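Local coordinates for odorant Binding Protein from Varroa destructor, form P2<1> (Varroa destructor, PDB 7NZA), which probably binds and carries small odorant or other hydrophobic molecules in a wide open internal cavity of a non-classical, mostly helical fold, at residues G19-L24 and Q139-K144. Sequence-based numbering, arbitrary orientation.
Sequences GKCEQL and QICGIK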
ATOM      1  N   GLY A  19      -4.814 -16.099   6.045  1.00 17.82           N
ATOM      2  CA  GLY A  19      -5.532 -17.375   5.984  1.00 19.10           C
ATOM      3  C   GLY A  19      -4.614 -18.562   6.243  1.00 18.83           C
ATOM      4  O   GLY A  19      -3.834 -18.617   7.188  1.00 20.02           O
ATOM      5  N   LYS A  20      -4.627 -19.487   5.322  1.00 19.87           N
ATOM      6  CA  LYS A  20      -3.857 -20.762   5.289  1.00 21.84           C
ATOM      7  C   LYS A  20      -2.447 -20.543   4.759  1.00 20.86           C
ATOM      8  O   LYS A  20      -1.724 -21.549   4.539  1.00 23.40           O
ATOM      9  CB  LYS A  20      -4.592 -21.855   4.485  1.00 24.95           C
ATOM     10  CG  LYS A  20      -5.982 -22.178   5.007  1.00 28.50           C
ATOM     11  CD  LYS A  20      -6.705 -23.326   4.297  1.00 31.66           C
ATOM     12  CE  LYS A  20      -6.484 -23.333   2.798  1.00 35.71           C
ATOM     13  NZ  LYS A  20      -7.300 -24.362   2.108  1.00 43.04           N
ATOM     14  N   CYS A  21      -2.065 -19.306   4.401  1.00 20.63           N
ATOM     15  CA  CYS A  21      -0.872 -19.053   3.581  1.00 19.64           C
ATOM     16  C   CYS A  21      -0.019 -17.918   4.154  1.00 19.88           C
ATOM     17  O   CYS A  21       0.395 -17.059   3.423  1.00 18.36           O
ATOM     18  CB  CYS A  21      -1.342 -18.760   2.162  1.00 18.80           C
ATOM     19  SG  CYS A  21      -2.157 -20.183   1.419  1.00 21.87           S
ATOM     20  N   GLU A  22       0.281 -17.987   5.447  1.00 18.99           N
ATOM     21  CA  GLU A  22       1.156 -17.015   6.118  1.00 21.16           C
ATOM     22  C   GLU A  22       2.512 -16.985   5.423  1.00 20.33           C
ATOM     23  O   GLU A  22       3.153 -15.912   5.425  1.00 22.30           O
ATOM     24  CB  GLU A  22       1.288 -17.378   7.589  1.00 23.10           C
ATOM     25  CG  GLU A  22       0.064 -17.065   8.417  1.00 25.21           C
ATOM     26  CD  GLU A  22      -0.194 -15.593   8.747  1.00 25.56           C
ATOM     27  OE1 GLU A  22       0.714 -14.745   8.623  1.00 29.09           O
ATOM     28  OE2 GLU A  22      -1.323 -15.317   9.201  1.00 28.34           O
ATOM     29  N   GLN A  23       2.936 -18.068   4.792  1.00 18.97           N
ATOM     30  CA  GLN A  23       4.254 -18.110   4.109  1.00 20.27           C
ATOM     31  C   GLN A  23       4.328 -17.099   2.976  1.00 20.26           C
ATOM     32  O   GLN A  23       5.414 -16.820   2.490  1.00 21.88           O
ATOM     33  CB  GLN A  23       4.517 -19.502   3.534  1.00 20.33           C
ATOM     34  CG  GLN A  23       4.660 -20.585   4.611  1.00 22.16           C
ATOM     35  CD  GLN A  23       3.348 -21.154   5.044  1.00 21.15           C
ATOM     36  OE1 GLN A  23       2.231 -20.774   4.671  1.00 21.64           O
ATOM     37  NE2 GLN A  23       3.474 -22.198   5.876  1.00 27.03           N
ATOM     38  N   LEU A  24       3.199 -16.613   2.471  1.00 19.37           N
ATOM     39  CA  LEU A  24       3.250 -15.677   1.314  1.00 19.16           C
ATOM     40  C   LEU A  24       3.462 -14.223   1.739  1.00 19.20           C
ATOM     41  O   LEU A  24       3.590 -13.369   0.867  1.00 20.33           O
ATOM     42  CB  LEU A  24       1.972 -15.832   0.496  1.00 18.64           C
ATOM     43  CG  LEU A  24       1.756 -17.210  -0.119  1.00 18.33           C
ATOM     44  CD1 LEU A  24       0.501 -17.246  -1.008  1.00 19.12           C
ATOM     45  CD2 LEU A  24       2.963 -17.670  -0.915  1.00 19.09           C
ATOM     46  N   GLN A 139      -8.339 -17.164  -3.165  1.00 17.24           N
ATOM     47  CA  GLN A 139      -9.424 -18.136  -2.947  1.00 19.11           C
ATOM     48  C   GLN A 139      -8.921 -19.390  -2.252  1.00 18.43           C
ATOM     49  O   GLN A 139      -9.540 -19.834  -1.309  1.00 20.67           O
ATOM     50  CB  GLN A 139     -10.087 -18.552  -4.269  1.00 21.01           C
ATOM     51  CG  GLN A 139     -10.812 -17.448  -4.985  1.00 25.27           C
ATOM     52  CD  GLN A 139     -12.074 -17.108  -4.237  1.00 30.30           C
ATOM     53  OE1 GLN A 139     -12.916 -17.966  -3.987  1.00 38.22           O
ATOM     54  NE2 GLN A 139     -12.231 -15.859  -3.877  1.00 31.81           N
ATOM     55  N   ILE A 140      -7.832 -19.968  -2.705  1.00 17.80           N
ATOM     56  CA  ILE A 140      -7.297 -21.225  -2.143  1.00 17.28           C
ATOM     57  C   ILE A 140      -6.908 -20.998  -0.698  1.00 18.94           C
ATOM     58  O   ILE A 140      -7.157 -21.827   0.193  1.00 20.00           O
ATOM     59  CB  ILE A 140      -6.132 -21.714  -2.979  1.00 18.23           C
ATOM     60  CG1 ILE A 140      -6.607 -22.197  -4.339  1.00 18.02           C
ATOM     61  CG2 ILE A 140      -5.301 -22.743  -2.192  1.00 18.50           C
ATOM     62  CD1 ILE A 140      -5.538 -22.278  -5.384  1.00 19.86           C
ATOM     63  N   CYS A 141      -6.309 -19.862  -0.417  1.00 18.06           N
ATOM     64  CA  CYS A 141      -5.688 -19.608   0.907  1.00 18.31           C
ATOM     65  C   CYS A 141      -6.696 -19.025   1.895  1.00 18.83           C
ATOM     66  O   CYS A 141      -6.391 -18.972   3.073  1.00 19.98           O
ATOM     67  CB  CYS A 141      -4.543 -18.638   0.719  1.00 17.89           C
ATOM     68  SG  CYS A 141      -3.124 -19.340  -0.147  1.00 20.55           S
ATOM     69  N   GLY A 142      -7.798 -18.492   1.411  1.00 19.17           N
ATOM     70  CA  GLY A 142      -8.706 -17.680   2.260  1.00 19.61           C
ATOM     71  C   GLY A 142      -8.123 -16.356   2.672  1.00 19.12           C
ATOM     72  O   GLY A 142      -8.303 -15.932   3.837  1.00 22.19           O
ATOM     73  N   ILE A 143      -7.377 -15.716   1.791  1.00 18.68           N
ATOM     74  CA  ILE A 143      -6.768 -14.407   2.084  1.00 18.24           C
ATOM     75  C   ILE A 143      -7.804 -13.317   1.952  1.00 19.05           C
ATOM     76  O   ILE A 143      -8.619 -13.329   1.011  1.00 20.18           O
ATOM     77  CB  ILE A 143      -5.598 -14.114   1.153  1.00 18.64           C
ATOM     78  CG1 ILE A 143      -4.460 -15.076   1.476  1.00 19.12           C
ATOM     79  CG2 ILE A 143      -5.182 -12.670   1.188  1.00 19.41           C
ATOM     80  CD1 ILE A 143      -3.380 -15.136   0.406  1.00 19.35           C
ATOM     81  N   LYS A 144      -7.827 -12.380   2.910  1.00 17.54           N
ATOM     82  CA  LYS A 144      -8.665 -11.168   2.819  1.00 18.09           C
ATOM     83  C   LYS A 144      -7.747  -9.947   2.787  1.00 16.51           C
ATOM     84  O   LYS A 144      -6.823  -9.875   3.552  1.00 17.38           O
ATOM     85  CB  LYS A 144      -9.639 -11.071   3.988  1.00 18.58           C
ATOM     86  CG  LYS A 144     -10.719 -12.138   3.999  1.00 21.97           C
ATOM     87  CD  LYS A 144     -11.655 -12.010   5.200  1.00 22.27           C
ATOM     88  CE  LYS A 144     -10.965 -12.377   6.497  1.00 25.69           C
ATOM     89  NZ  LYS A 144     -11.823 -12.326   7.707  1.00 26.67           N
TER
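Cys21 and Cys141 are joined by a disulfide, with 2.0 Å between Cys21 SG and Cys141 SG and a chi3 of -79°. In both cysteines the sulfur is turned away from the carbonyl carbon, and the two meet across the gap between the segments. The bridge is buried. Leu24 CD1 packs on Cys141 SG at 4.3 Å, and Val100 of helix 98-118 touches Cys21.

One backbone hydrogen bond runs beside the disulfide. Lys20 N donates to Cys141 O at 2.9 Å, almost straight at 179° and in the carbonyl plane. The same oxygen receives a CA-H...O contact from Gly19 CA at 3.4 Å. Gly19 has positive phi, and its CA lies close against both Cys141 O and Gly142 O.

The Lys20 chain passes Cys141 O with CB and CG, then bends at chi3 (-39°). This brings CE to 3.1 Å from Ile140 O.

Gly142, also with positive phi, is where the chain leaves helix 122-141. It then continues into strand 144-145, which pairs antiparallel with strand 16-17. The arrangement is a disulfide bridge beside a small two-stranded antiparallel sheet, joining the loop before helix 28-44 to the C-terminal end of helix 122-141 in this disulfide-bridged helical odorant-binding protein.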